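PDB 2WTB: peroxisomal fatty acid beta-oxidation multifunctional protein MFP2 from Arabidopsis thaliana, which hydrates long-chain enoyl-CoA esters and oxidises the resulting 3-hydroxyacyl-CoA with NAD in peroxisomal fatty acid beta-oxidation during seed germination. Local coordinates for residues L31-D34 / V35-L39; A86-S90 / I91-T95; I400-I403 / S404-Q407; P504-Q507 / A508-L512; M531-G534 / P535-C539. All blocks are in the same frame, centred on the assembly; numbering follows the deposited sequence.

Contact 1 of 5, residues L31-D34 / V35-L39; sequences LSFD and VLYNL
V35 meets the end of the preceding loop twice over. Its backbone N-H points almost straight at S32 OG (3.2 Å, 178°), while its side chain crosses that of L31 at about a right angle, CG1 lying 4.1 Å from L31 CD2. S32 is the N-cap of helix 33-46: with chi1 at 67° its hydroxyl stands between backbone N and carbonyl carbon, and reaches forward to the N-H of V35 in the first turn. A small hydroxyl residue suits this place because the opening N-H groups of a helix have no carbonyl of a preceding turn to bond to. L36 follows, its N bonded to S32 O at 3.0 Å; the L36 side chain lies against the same carbonyl. At Y37 the backbone bonds to F33 O, and the phenol ring lies alongside the F33 side chain, both pointing the same way, with CE2 3.6 Å from F33 CB. N38 N bonds to D34 O. This is the helix of a beta-alpha-beta unit between strands 18-24 and 54-59 of the crotonase-like domain, and L31 lies near the predicted catalytic E119. S32 thus supplies two oxygens to the N-H groups of V35 and L36, both buried residues.

Contact 2 of 5, residues A86-S90 / I91-T95; sequences AGYIS and IDIIT
Y88 receives two side chains of the next turn on different parts of its ring. I93 comes over one face, its CG1 about 4.1 Å above the plane and displaced toward the rim, and its CD1 reaches on to Y88 CZ at 4.0 Å. D92 stands at the edge, near the ring plane, with OD1 3.5 Å from Y88 CD1; there the oxygen probably meets the slightly positive ring hydrogens rather than the pi cloud. Carboxylate and ring planes are turned 69° apart. The tyrosine reaches both because its CG is swung anti to the backbone N (chi1 174°), which carries the ring along the following turn. Further along, T95 OG1 donates to S90 O at 2.8 Å, beside a weak bond from T95 N to the same oxygen. I89 CG2 packs loosely against I93 and I94.

Behind these side chains the backbone winds wider than an alpha-helix. G87 O takes I91 N in the ordinary way, but I94 N bonds to I89 O at 2.8 Å, nearly straight at 176°, and I93 N bonds to Y88 O, both five residues back. These are pi-type turns; the competing four-residue bonds from D92 and I93 are weak. T95 OG1 is also bonded to R153, so the hydroxyl of this buried residue has two partners.

I94, beside F148 of a loop, lies close to the predicted catalytic E119. Helix 88-99 packs by I89 on F33 and L36 of helix 33-46, while I91 touches R264, L267 and E268 of helix 263-277.

Contact 3 of 5, residues I400-I403 / S404-Q407; sequences IENI and SLKQ
This is a surface contact at the start of a helix, where I400-I403 leaves strand 394-397 and turns into helix 403-416, and K406 reaches back to the incoming loop. Its ammonium NZ donates to I400 O at 2.8 Å, arriving well above the carbonyl plane rather than on a lone pair. N402 N holds I400 O from the opposite face at 2.7 Å, closing an inverse gamma turn centred on E401, so two donors grip one carbonyl. A lysine suits this place because its long chain, bent only at its last torsion (chi4 65°), spans the first turn. K406 NZ also forms a salt bridge with E397 and a long one, 3.6 Å, with E401 OE2; the two carboxylates would probably favour the charged form of the lysine. E401 is itself held through OE1, which bonds to T427, S428 and T429.

The segments form the strand-to-helix junction of a Rossmann-type NAD-binding domain, strand 394-397 lying among the parallel strands of its mixed sheet. N402 occupies the N-cap position, a common place for asparagine. Its CG is anti to the backbone N (chi1 173°), which brings OD1 to 3.1 Å from S404 N, and its ND2 lies 3.3 Å from L405 CB. The ordinary helical bonds begin with K406 N to N402 O and Q407 N to I403 O.

An apolar pair forms where I400 CG1 meets L405 CD2 at 3.9 Å, the two side chains crossing at about a right angle. I403 and Q407 run side by side, I403 CG2 beside the Q407 amide, whose NE2 bonds to K434 O.

Contact 4 of 5, residues P504-Q507 / A508-L512; sequences PYTQ and AAMFL
A508 to F511 each give their backbone N-H to the residue four places earlier, and these bonds carry the contact. The shortest runs from A508 N to P504 O at 2.7 Å with a fairly straight N-H (164°). A509 N reaches Y505 O at a longer 3.3 Å, M510 N donates to T506 O at 3.1 Å, and F511 N donates to Q507 O at 2.9 Å. P504 lacks an N-H, and the helix is kinked where residues 504 and 505 make no bond to the turn before. Its carbonyl still accepts from A508, and the missing N-H goes with the kink.

Side-chain contacts across the turn are slight. A508 CB sits 3.3 Å from P504 O, and the small methyls of A508 and A509 keep close to the backbone. T506 CG2 comes within 4.2 Å of M510 CE, the methionine chain running extended from a CG anti to its carbonyl carbon (chi1 -71°).

Most side chains instead serve neighbours. Glutamine suits the buried position 507 because its amide oxygen, OE1, can accept from the backbone N of Y563, and the Y505 ring meets F632 of helix 624-644. A509 and M510 lie against helix 535-542, where alanine permits close approach. The arrangement is that of a kinked alpha-helix packed inside the all-helical C-terminal domain of 3-hydroxyacyl-CoA dehydrogenases.

Contact 5 of 5, residues M531-G534 / P535-C539; sequences MPMG and PFRLC
The R537 guanidinium has M533 CE over one face, 3.5 Å above the plane and displaced toward the rim; within the contact this is the neighbour of the group, with CE 3.6 Å from R537 NE. M533 belongs to the loop that leads through the N-cap G534 into helix 535-542, part of the helical C-terminal domain of the dehydrogenase region. The arginine is directed here by its first two torsions: CG stands anti to the backbone N (chi1 169°), and a bend at chi2 (53°) then turns the chain across the methionine at about a right angle.

Methionine suits this place because its slim, unbranched chain can run extended beyond CG along the first turn. It touches R537 on one flank and L538 on another, where M533 SD lies 3.7 Å from L538 CB. The aliphatic part of the arginine, an exposed residue, joins in this packing.

G534 is at the N-cap position and has no side chain to cap with. P535 follows at the first helical position, where an absent N-H costs nothing, since the amides there have no preceding turn to bond to. Its ring rests on I522, D523 and I526 of helix 519-529, and on Y505 of helix 498-514. The next two amides, F536 N and R537 N, are taken by the two carboxylate oxygens of D523, an acid of helix 519-529 that suits the N-H groups of this helix start. L538 N closes the first turn on G534 O, at 2.6 Å and with an N-H angle of 158°.

How the contacts relate
Along the chain the five contacts follow one another, each closing before the next opens, and they fall into three regions. Contacts 1 and 2 share the crotonase-like N-terminal part; their centres are 12 Å apart, and I89 CD1 packs on L36 CD1 at 3.5 Å, joining helices 33-46 and 88-99. Contact 3 stands alone in the NAD-binding domain, its centre 30 Å from those of contacts 4 and 5. These last two meet in the C-terminal helical domain, where M510 CG touches F536 CE2 at 3.6 Å. Contacts 1 and 3 have centres about 60 Å apart, consistent with hydratase and dehydrogenase activities housed in separate regions of one chain.

Contact 1 of 5, residues L31-D34 / V35-L39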
loop_
_atom_site.group_PDB
_atom_site.type_symbol
_atom_site.label_atom_id
_atom_site.label_comp_id
_atom_site.label_asym_id
_atom_site.label_seq_id
_atom_site.Cartn_x
_atom_site.Cartn_y
_atom_site.Cartn_z
ATOM N N LEU A 31 -11.816 16.657 8.423
ATOM C CA LEU A 31 -12.401 17.228 9.628
ATOM C C LEU A 31 -11.356 17.486 10.707
ATOM O O LEU A 31 -11.189 16.683 11.625
ATOM C CB LEU A 31 -13.492 16.310 10.181
ATOM C CG LEU A 31 -14.711 16.060 9.296
ATOM C CD1 LEU A 31 -15.670 15.114 9.997
ATOM C CD2 LEU A 31 -15.405 17.368 8.939
ATOM N N SER A 32 -10.656 18.607 10.595
ATOM C CA SER A 32 -9.748 19.030 11.650
ATOM C C SER A 32 -10.569 19.512 12.839
ATOM O O SER A 32 -11.773 19.741 12.717
ATOM C CB SER A 32 -8.850 20.160 11.157
ATOM O OG SER A 32 -9.610 21.327 10.907
ATOM N N PHE A 33 -9.922 19.665 13.989
ATOM C CA PHE A 33 -10.597 20.212 15.157
ATOM C C PHE A 33 -11.108 21.607 14.839
ATOM O O PHE A 33 -12.209 21.982 15.241
ATOM C CB PHE A 33 -9.659 20.253 16.364
ATOM C CG PHE A 33 -9.358 18.901 16.939
ATOM C CD1 PHE A 33 -10.366 18.135 17.502
ATOM C CD2 PHE A 33 -8.069 18.397 16.921
ATOM C CE1 PHE A 33 -10.095 16.888 18.031
ATOM C CE2 PHE A 33 -7.791 17.149 17.451
ATOM C CZ PHE A 33 -8.806 16.394 18.007
ATOM N N ASP A 34 -10.300 22.368 14.105
ATOM C CA ASP A 34 -10.668 23.719 13.699
ATOM C C ASP A 34 -12.028 23.707 13.015
ATOM O O ASP A 34 -12.957 24.395 13.439
ATOM C CB ASP A 34 -9.619 24.300 12.751
ATOM C CG ASP A 34 -8.217 24.254 13.328
ATOM O OD1 ASP A 34 -7.400 25.128 12.969
ATOM O OD2 ASP A 34 -7.929 23.348 14.139
ATOM N N VAL A 35 -12.135 22.918 11.953
ATOM C CA VAL A 35 -13.389 22.772 11.231
ATOM C C VAL A 35 -14.509 22.399 12.193
ATOM O O VAL A 35 -15.590 22.990 12.167
ATOM C CB VAL A 35 -13.274 21.701 10.125
ATOM C CG1 VAL A 35 -14.643 21.380 9.538
ATOM C CG2 VAL A 35 -12.307 22.161 9.041
ATOM N N LEU A 36 -14.237 21.425 13.057
ATOM C CA LEU A 36 -15.246 20.912 13.979
ATOM C C LEU A 36 -15.755 21.965 14.960
ATOM O O LEU A 36 -16.946 22.009 15.262
ATOM C CB LEU A 36 -14.710 19.695 14.737
ATOM C CG LEU A 36 -14.625 18.403 13.923
ATOM C CD1 LEU A 36 -13.787 17.360 14.643
ATOM C CD2 LEU A 36 -16.018 17.873 13.622
ATOM N N TYR A 37 -14.856 22.810 15.455
ATOM C CA TYR A 37 -15.240 23.839 16.417
ATOM C C TYR A 37 -15.961 25.001 15.740
ATOM O O TYR A 37 -16.814 25.650 16.345
ATOM C CB TYR A 37 -14.030 24.336 17.213
ATOM C CG TYR A 37 -13.378 23.253 18.043
ATOM C CD1 TYR A 37 -14.149 22.352 18.767
ATOM C CD2 TYR A 37 -11.996 23.133 18.109
ATOM C CE1 TYR A 37 -13.562 21.358 19.526
ATOM C CE2 TYR A 37 -11.400 22.142 18.867
ATOM C CZ TYR A 37 -12.189 21.257 19.574
ATOM O OH TYR A 37 -11.605 20.269 20.332
ATOM N N ASN A 38 -15.613 25.261 14.485
ATOM C CA ASN A 38 -16.351 26.232 13.693
ATOM C C ASN A 38 -17.753 25.706 13.423
ATOM O O ASN A 38 -18.722 26.464 13.391
ATOM C CB ASN A 38 -15.635 26.516 12.372
ATOM C CG ASN A 38 -14.365 27.318 12.559
ATOM O OD1 ASN A 38 -13.999 27.673 13.679
ATOM N ND2 ASN A 38 -13.683 27.609 11.457
ATOM N N LEU A 39 -17.846 24.395 13.234
ATOM C CA LEU A 39 -19.120 23.731 13.002
ATOM C C LEU A 39 -19.991 23.831 14.248
ATOM O O LEU A 39 -21.174 24.172 14.172
ATOM C CB LEU A 39 -18.883 22.266 12.635
ATOM C CG LEU A 39 -20.090 21.456 12.173
ATOM C CD1 LEU A 39 -20.713 22.095 10.945
ATOM C CD2 LEU A 39 -19.675 20.028 11.879
#

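Contact 2 of 5, residues A86-S90 / I91-T95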
loop_
_atom_site.group_PDB
_atom_site.type_symbol
_atom_site.label_atom_id
_atom_site.label_comp_id
_atom_site.label_asym_id
_atom_site.label_seq_id
_atom_site.Cartn_x
_atom_site.Cartn_y
_atom_site.Cartn_z
ATOM N N ALA A 86 -13.164 11.782 25.919
ATOM C CA ALA A 86 -12.774 10.820 24.896
ATOM C C ALA A 86 -13.723 10.891 23.706
ATOM O O ALA A 86 -13.322 10.663 22.564
ATOM C CB ALA A 86 -12.746 9.415 25.472
ATOM N N GLY A 87 -14.983 11.211 23.981
ATOM C CA GLY A 87 -15.991 11.296 22.941
ATOM C C GLY A 87 -16.725 12.623 22.946
ATOM O O GLY A 87 -17.922 12.682 22.669
ATOM N N TYR A 88 -16.003 13.692 23.263
ATOM C CA TYR A 88 -16.591 15.025 23.281
ATOM C C TYR A 88 -17.237 15.352 21.943
ATOM O O TYR A 88 -18.365 15.841 21.891
ATOM C CB TYR A 88 -15.536 16.078 23.624
ATOM C CG TYR A 88 -16.045 17.498 23.531
ATOM C CD1 TYR A 88 -17.040 17.957 24.384
ATOM C CD2 TYR A 88 -15.526 18.383 22.595
ATOM C CE1 TYR A 88 -17.508 19.254 24.305
ATOM C CE2 TYR A 88 -15.987 19.682 22.509
ATOM C CZ TYR A 88 -16.978 20.112 23.366
ATOM O OH TYR A 88 -17.440 21.406 23.286
ATOM N N ILE A 89 -16.519 15.076 20.861
ATOM C CA ILE A 89 -17.033 15.340 19.524
ATOM C C ILE A 89 -18.117 14.339 19.151
ATOM O O ILE A 89 -19.253 14.714 18.861
ATOM C CB ILE A 89 -15.916 15.284 18.472
ATOM C CG1 ILE A 89 -14.841 16.324 18.787
ATOM C CG2 ILE A 89 -16.487 15.513 17.082
ATOM C CD1 ILE A 89 -13.603 16.195 17.933
ATOM N N SER A 90 -17.753 13.062 19.163
ATOM C CA SER A 90 -18.675 11.991 18.809
ATOM C C SER A 90 -20.027 12.157 19.493
ATOM O O SER A 90 -21.078 12.063 18.855
ATOM C CB SER A 90 -18.070 10.635 19.180
ATOM O OG SER A 90 -18.973 9.581 18.902
ATOM N N ILE A 91 -19.990 12.422 20.794
ATOM C CA ILE A 91 -21.199 12.432 21.606
ATOM C C ILE A 91 -21.795 13.826 21.796
ATOM O O ILE A 91 -22.943 14.070 21.428
ATOM C CB ILE A 91 -20.935 11.794 22.979
ATOM C CG1 ILE A 91 -20.397 10.373 22.800
ATOM C CG2 ILE A 91 -22.199 11.790 23.822
ATOM C CD1 ILE A 91 -19.947 9.728 24.085
ATOM N N ASP A 92 -21.017 14.738 22.370
ATOM C CA ASP A 92 -21.522 16.070 22.693
ATOM C C ASP A 92 -21.837 16.915 21.462
ATOM O O ASP A 92 -22.857 17.601 21.422
ATOM C CB ASP A 92 -20.546 16.818 23.603
ATOM C CG ASP A 92 -20.623 16.359 25.044
ATOM O OD1 ASP A 92 -20.064 17.053 25.919
ATOM O OD2 ASP A 92 -21.247 15.309 25.303
ATOM N N ILE A 93 -20.961 16.867 20.463
ATOM C CA ILE A 93 -21.121 17.699 19.275
ATOM C C ILE A 93 -21.989 17.040 18.210
ATOM O O ILE A 93 -23.014 17.588 17.804
ATOM C CB ILE A 93 -19.761 18.068 18.649
ATOM C CG1 ILE A 93 -18.882 18.781 19.675
ATOM C CG2 ILE A 93 -19.960 18.940 17.418
ATOM C CD1 ILE A 93 -19.567 19.941 20.355
ATOM N N ILE A 94 -21.574 15.865 17.757
ATOM C CA ILE A 94 -22.258 15.186 16.664
ATOM C C ILE A 94 -23.612 14.602 17.069
ATOM O O ILE A 94 -24.610 14.787 16.369
ATOM C CB ILE A 94 -21.375 14.077 16.061
ATOM C CG1 ILE A 94 -20.240 14.692 15.240
ATOM C CG2 ILE A 94 -22.200 13.149 15.197
ATOM C CD1 ILE A 94 -19.404 13.673 14.502
ATOM N N THR A 95 -23.646 13.906 18.200
ATOM C CA THR A 95 -24.847 13.186 18.620
ATOM C C THR A 95 -25.877 14.073 19.313
ATOM O O THR A 95 -27.056 14.062 18.958
ATOM C CB THR A 95 -24.492 12.008 19.542
ATOM O OG1 THR A 95 -23.675 11.075 18.824
ATOM C CG2 THR A 95 -25.751 11.305 20.024
#

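Contact 3 of 5, residues I400-I403 / S404-Q407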
loop_
_atom_site.group_PDB
_atom_site.type_symbol
_atom_site.label_atom_id
_atom_site.label_comp_id
_atom_site.label_asym_id
_atom_site.label_seq_id
_atom_site.Cartn_x
_atom_site.Cartn_y
_atom_site.Cartn_z
ATOM N N ILE A 400 16.728 -10.965 -21.982
ATOM C CA ILE A 400 17.531 -11.835 -21.124
ATOM C C ILE A 400 18.724 -11.092 -20.524
ATOM O O ILE A 400 19.220 -10.125 -21.102
ATOM C CB ILE A 400 18.057 -13.063 -21.892
ATOM C CG1 ILE A 400 18.946 -12.622 -23.057
ATOM C CG2 ILE A 400 16.903 -13.932 -22.379
ATOM C CD1 ILE A 400 19.584 -13.771 -23.806
ATOM N N GLU A 401 19.179 -11.555 -19.364
ATOM C CA GLU A 401 20.291 -10.919 -18.666
ATOM C C GLU A 401 21.627 -11.214 -19.343
ATOM O O GLU A 401 22.496 -11.872 -18.770
ATOM C CB GLU A 401 20.327 -11.356 -17.199
ATOM C CG GLU A 401 19.083 -10.966 -16.410
ATOM C CD GLU A 401 18.912 -9.463 -16.289
ATOM O OE1 GLU A 401 19.849 -8.794 -15.804
ATOM O OE2 GLU A 401 17.838 -8.950 -16.672
ATOM N N ASN A 402 21.779 -10.719 -20.567
ATOM C CA ASN A 402 23.014 -10.876 -21.327
ATOM C C ASN A 402 23.628 -9.519 -21.653
ATOM O O ASN A 402 23.054 -8.738 -22.410
ATOM C CB ASN A 402 22.749 -11.660 -22.616
ATOM C CG ASN A 402 23.960 -11.708 -23.532
ATOM O OD1 ASN A 402 25.070 -11.352 -23.138
ATOM N ND2 ASN A 402 23.749 -12.156 -24.764
ATOM N N ILE A 403 24.798 -9.247 -21.080
ATOM C CA ILE A 403 25.463 -7.957 -21.255
ATOM C C ILE A 403 25.741 -7.640 -22.722
ATOM O O ILE A 403 25.342 -6.590 -23.226
ATOM C CB ILE A 403 26.791 -7.895 -20.480
ATOM C CG1 ILE A 403 26.572 -8.279 -19.015
ATOM C CG2 ILE A 403 27.402 -6.507 -20.593
ATOM C CD1 ILE A 403 27.847 -8.335 -18.200
ATOM N N SER A 404 26.436 -8.551 -23.396
ATOM C CA SER A 404 26.760 -8.389 -24.807
ATOM C C SER A 404 25.540 -7.952 -25.614
ATOM O O SER A 404 25.625 -7.053 -26.451
ATOM C CB SER A 404 27.323 -9.696 -25.371
ATOM O OG SER A 404 27.468 -9.624 -26.778
ATOM N N LEU A 405 24.406 -8.593 -25.347
ATOM C CA LEU A 405 23.169 -8.324 -26.073
ATOM C C LEU A 405 22.529 -6.993 -25.679
ATOM O O LEU A 405 22.039 -6.256 -26.536
ATOM C CB LEU A 405 22.181 -9.477 -25.873
ATOM C CG LEU A 405 20.722 -9.287 -26.295
ATOM C CD1 LEU A 405 20.611 -8.713 -27.698
ATOM C CD2 LEU A 405 19.983 -10.611 -26.199
ATOM N N LYS A 406 22.531 -6.687 -24.384
ATOM C CA LYS A 406 21.959 -5.430 -23.898
ATOM C C LYS A 406 22.732 -4.220 -24.420
ATOM O O LYS A 406 22.137 -3.239 -24.866
ATOM C CB LYS A 406 21.913 -5.407 -22.368
ATOM C CG LYS A 406 20.692 -6.081 -21.758
ATOM C CD LYS A 406 20.855 -6.234 -20.252
ATOM C CE LYS A 406 19.517 -6.369 -19.542
ATOM N NZ LYS A 406 18.803 -7.618 -19.908
ATOM N N GLN A 407 24.057 -4.294 -24.359
ATOM C CA GLN A 407 24.905 -3.221 -24.862
ATOM C C GLN A 407 24.547 -2.884 -26.303
ATOM O O GLN A 407 24.584 -1.721 -26.708
ATOM C CB GLN A 407 26.382 -3.613 -24.774
ATOM C CG GLN A 407 26.994 -3.447 -23.395
ATOM C CD GLN A 407 28.410 -3.987 -23.316
ATOM O OE1 GLN A 407 28.781 -4.905 -24.051
ATOM N NE2 GLN A 407 29.208 -3.424 -22.417
#

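Contact 4 of 5, residues P504-Q507 / A508-L512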
loop_
_atom_site.group_PDB
_atom_site.type_symbol
_atom_site.label_atom_id
_atom_site.label_comp_id
_atom_site.label_asym_id
_atom_site.label_seq_id
_atom_site.Cartn_x
_atom_site.Cartn_y
_atom_site.Cartn_z
ATOM N N PRO A 504 20.241 -12.085 2.010
ATOM C CA PRO A 504 20.681 -12.826 3.200
ATOM C C PRO A 504 19.558 -13.680 3.788
ATOM O O PRO A 504 19.813 -14.741 4.357
ATOM C CB PRO A 504 21.060 -11.715 4.187
ATOM C CG PRO A 504 21.289 -10.508 3.346
ATOM C CD PRO A 504 20.315 -10.629 2.221
ATOM N N TYR A 505 18.328 -13.196 3.649
ATOM C CA TYR A 505 17.127 -13.890 4.100
ATOM C C TYR A 505 17.168 -15.382 3.790
ATOM O O TYR A 505 17.171 -16.215 4.698
ATOM C CB TYR A 505 15.921 -13.244 3.421
ATOM C CG TYR A 505 14.562 -13.784 3.791
ATOM C CD1 TYR A 505 14.074 -13.680 5.087
ATOM C CD2 TYR A 505 13.741 -14.349 2.825
ATOM C CE1 TYR A 505 12.817 -14.154 5.414
ATOM C CE2 TYR A 505 12.485 -14.823 3.141
ATOM C CZ TYR A 505 12.027 -14.723 4.434
ATOM O OH TYR A 505 10.774 -15.196 4.741
ATOM N N THR A 506 17.204 -15.715 2.505
ATOM C CA THR A 506 17.206 -17.108 2.071
ATOM C C THR A 506 18.472 -17.871 2.468
ATOM O O THR A 506 18.413 -19.056 2.789
ATOM C CB THR A 506 16.994 -17.218 0.550
ATOM O OG1 THR A 506 15.593 -17.136 0.264
ATOM C CG2 THR A 506 17.530 -18.538 0.027
ATOM N N GLN A 507 19.615 -17.194 2.446
ATOM C CA GLN A 507 20.879 -17.846 2.772
ATOM C C GLN A 507 20.992 -18.158 4.260
ATOM O O GLN A 507 21.510 -19.207 4.641
ATOM C CB GLN A 507 22.062 -16.995 2.308
ATOM C CG GLN A 507 22.149 -16.844 0.798
ATOM C CD GLN A 507 23.305 -15.965 0.363
ATOM O OE1 GLN A 507 24.190 -15.647 1.157
ATOM N NE2 GLN A 507 23.301 -15.564 -0.905
ATOM N N ALA A 508 20.504 -17.249 5.097
ATOM C CA ALA A 508 20.515 -17.463 6.540
ATOM C C ALA A 508 19.652 -18.666 6.888
ATOM O O ALA A 508 19.999 -19.468 7.754
ATOM C CB ALA A 508 20.018 -16.230 7.266
ATOM N N ALA A 509 18.520 -18.780 6.203
ATOM C CA ALA A 509 17.614 -19.898 6.403
ATOM C C ALA A 509 18.299 -21.216 6.054
ATOM O O ALA A 509 18.331 -22.145 6.862
ATOM C CB ALA A 509 16.362 -19.714 5.565
ATOM N N MET A 510 18.854 -21.286 4.849
ATOM C CA MET A 510 19.476 -22.513 4.367
ATOM C C MET A 510 20.692 -22.926 5.190
ATOM O O MET A 510 20.957 -24.115 5.354
ATOM C CB MET A 510 19.841 -22.396 2.887
ATOM C CG MET A 510 18.631 -22.395 1.968
ATOM S SD MET A 510 19.043 -22.757 0.253
ATOM C CE MET A 510 17.418 -22.706 -0.494
ATOM N N PHE A 511 21.430 -21.948 5.708
ATOM C CA PHE A 511 22.557 -22.247 6.584
ATOM C C PHE A 511 22.066 -22.920 7.859
ATOM O O PHE A 511 22.701 -23.842 8.371
ATOM C CB PHE A 511 23.346 -20.983 6.933
ATOM C CG PHE A 511 24.308 -21.170 8.076
ATOM C CD1 PHE A 511 23.984 -20.735 9.351
ATOM C CD2 PHE A 511 25.530 -21.793 7.878
ATOM C CE1 PHE A 511 24.865 -20.911 10.407
ATOM C CE2 PHE A 511 26.415 -21.972 8.930
ATOM C CZ PHE A 511 26.081 -21.530 10.196
ATOM N N LEU A 512 20.931 -22.450 8.366
ATOM C CA LEU A 512 20.321 -23.035 9.551
ATOM C C LEU A 512 19.902 -24.475 9.275
ATOM O O LEU A 512 20.055 -25.352 10.126
ATOM C CB LEU A 512 19.109 -22.212 9.990
ATOM C CG LEU A 512 19.395 -20.813 10.537
ATOM C CD1 LEU A 512 18.099 -20.050 10.759
ATOM C CD2 LEU A 512 20.205 -20.889 11.822
#

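Contact 5 of 5, residues M531-G534 / P535-C539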
loop_
_atom_site.group_PDB
_atom_site.type_symbol
_atom_site.label_atom_id
_atom_site.label_comp_id
_atom_site.label_asym_id
_atom_site.label_seq_id
_atom_site.Cartn_x
_atom_site.Cartn_y
_atom_site.Cartn_z
ATOM N N MET A 531 5.008 -12.537 7.282
ATOM C CA MET A 531 5.300 -12.824 5.883
ATOM C C MET A 531 4.174 -13.652 5.281
ATOM O O MET A 531 3.531 -14.435 5.981
ATOM C CB MET A 531 6.628 -13.573 5.755
ATOM C CG MET A 531 7.845 -12.736 6.105
ATOM S SD MET A 531 8.209 -11.520 4.830
ATOM C CE MET A 531 9.307 -10.413 5.704
ATOM N N PRO A 532 3.927 -13.479 3.976
ATOM C CA PRO A 532 2.874 -14.225 3.284
ATOM C C PRO A 532 3.336 -15.641 2.969
ATOM O O PRO A 532 2.566 -16.450 2.453
ATOM C CB PRO A 532 2.689 -13.442 1.974
ATOM C CG PRO A 532 3.479 -12.163 2.142
ATOM C CD PRO A 532 4.574 -12.498 3.093
ATOM N N MET A 533 4.589 -15.934 3.295
ATOM C CA MET A 533 5.213 -17.170 2.862
ATOM C C MET A 533 6.455 -17.448 3.700
ATOM O O MET A 533 6.958 -16.564 4.391
ATOM C CB MET A 533 5.602 -17.037 1.390
ATOM C CG MET A 533 5.393 -18.280 0.565
ATOM S SD MET A 533 5.329 -17.906 -1.196
ATOM C CE MET A 533 4.758 -19.477 -1.840
ATOM N N GLY A 534 6.944 -18.681 3.644
ATOM C CA GLY A 534 8.176 -19.032 4.322
ATOM C C GLY A 534 9.342 -18.919 3.363
ATOM O O GLY A 534 9.147 -18.943 2.150
ATOM N N PRO A 535 10.564 -18.791 3.900
ATOM C CA PRO A 535 11.771 -18.670 3.076
ATOM C C PRO A 535 11.835 -19.743 1.993
ATOM O O PRO A 535 11.998 -19.423 0.816
ATOM C CB PRO A 535 12.900 -18.877 4.085
ATOM C CG PRO A 535 12.332 -18.407 5.374
ATOM C CD PRO A 535 10.869 -18.755 5.340
ATOM N N PHE A 536 11.704 -21.003 2.394
ATOM C CA PHE A 536 11.765 -22.114 1.453
ATOM C C PHE A 536 10.492 -22.195 0.618
ATOM O O PHE A 536 10.541 -22.403 -0.593
ATOM C CB PHE A 536 12.007 -23.428 2.199
ATOM C CG PHE A 536 13.197 -23.387 3.114
ATOM C CD1 PHE A 536 13.045 -23.075 4.456
ATOM C CD2 PHE A 536 14.469 -23.643 2.631
ATOM C CE1 PHE A 536 14.140 -23.028 5.299
ATOM C CE2 PHE A 536 15.567 -23.596 3.468
ATOM C CZ PHE A 536 15.401 -23.287 4.803
ATOM N N ARG A 537 9.353 -22.021 1.280
ATOM C CA ARG A 537 8.060 -22.030 0.609
ATOM C C ARG A 537 8.025 -20.999 -0.516
ATOM O O ARG A 537 7.506 -21.263 -1.600
ATOM C CB ARG A 537 6.946 -21.765 1.625
ATOM C CG ARG A 537 5.581 -21.480 1.028
ATOM C CD ARG A 537 5.146 -22.551 0.049
ATOM N NE ARG A 537 3.705 -22.502 -0.179
ATOM C CZ ARG A 537 3.106 -22.960 -1.272
ATOM N NH1 ARG A 537 3.825 -23.493 -2.249
ATOM N NH2 ARG A 537 1.788 -22.874 -1.389
ATOM N N LEU A 538 8.589 -19.825 -0.249
ATOM C CA LEU A 538 8.679 -18.762 -1.243
ATOM C C LEU A 538 9.751 -19.082 -2.278
ATOM O O LEU A 538 9.639 -18.704 -3.443
ATOM C CB LEU A 538 8.973 -17.421 -0.560
ATOM C CG LEU A 538 9.330 -16.212 -1.431
ATOM C CD1 LEU A 538 8.827 -14.922 -0.796
ATOM C CD2 LEU A 538 10.831 -16.144 -1.689
ATOM N N CYS A 539 10.791 -19.785 -1.841
ATOM C CA CYS A 539 11.887 -20.165 -2.723
ATOM C C CYS A 539 11.408 -21.107 -3.824
ATOM O O CYS A 539 11.908 -21.069 -4.948
ATOM C CB CYS A 539 13.012 -20.821 -1.920
ATOM S SG CYS A 539 14.521 -21.120 -2.860
#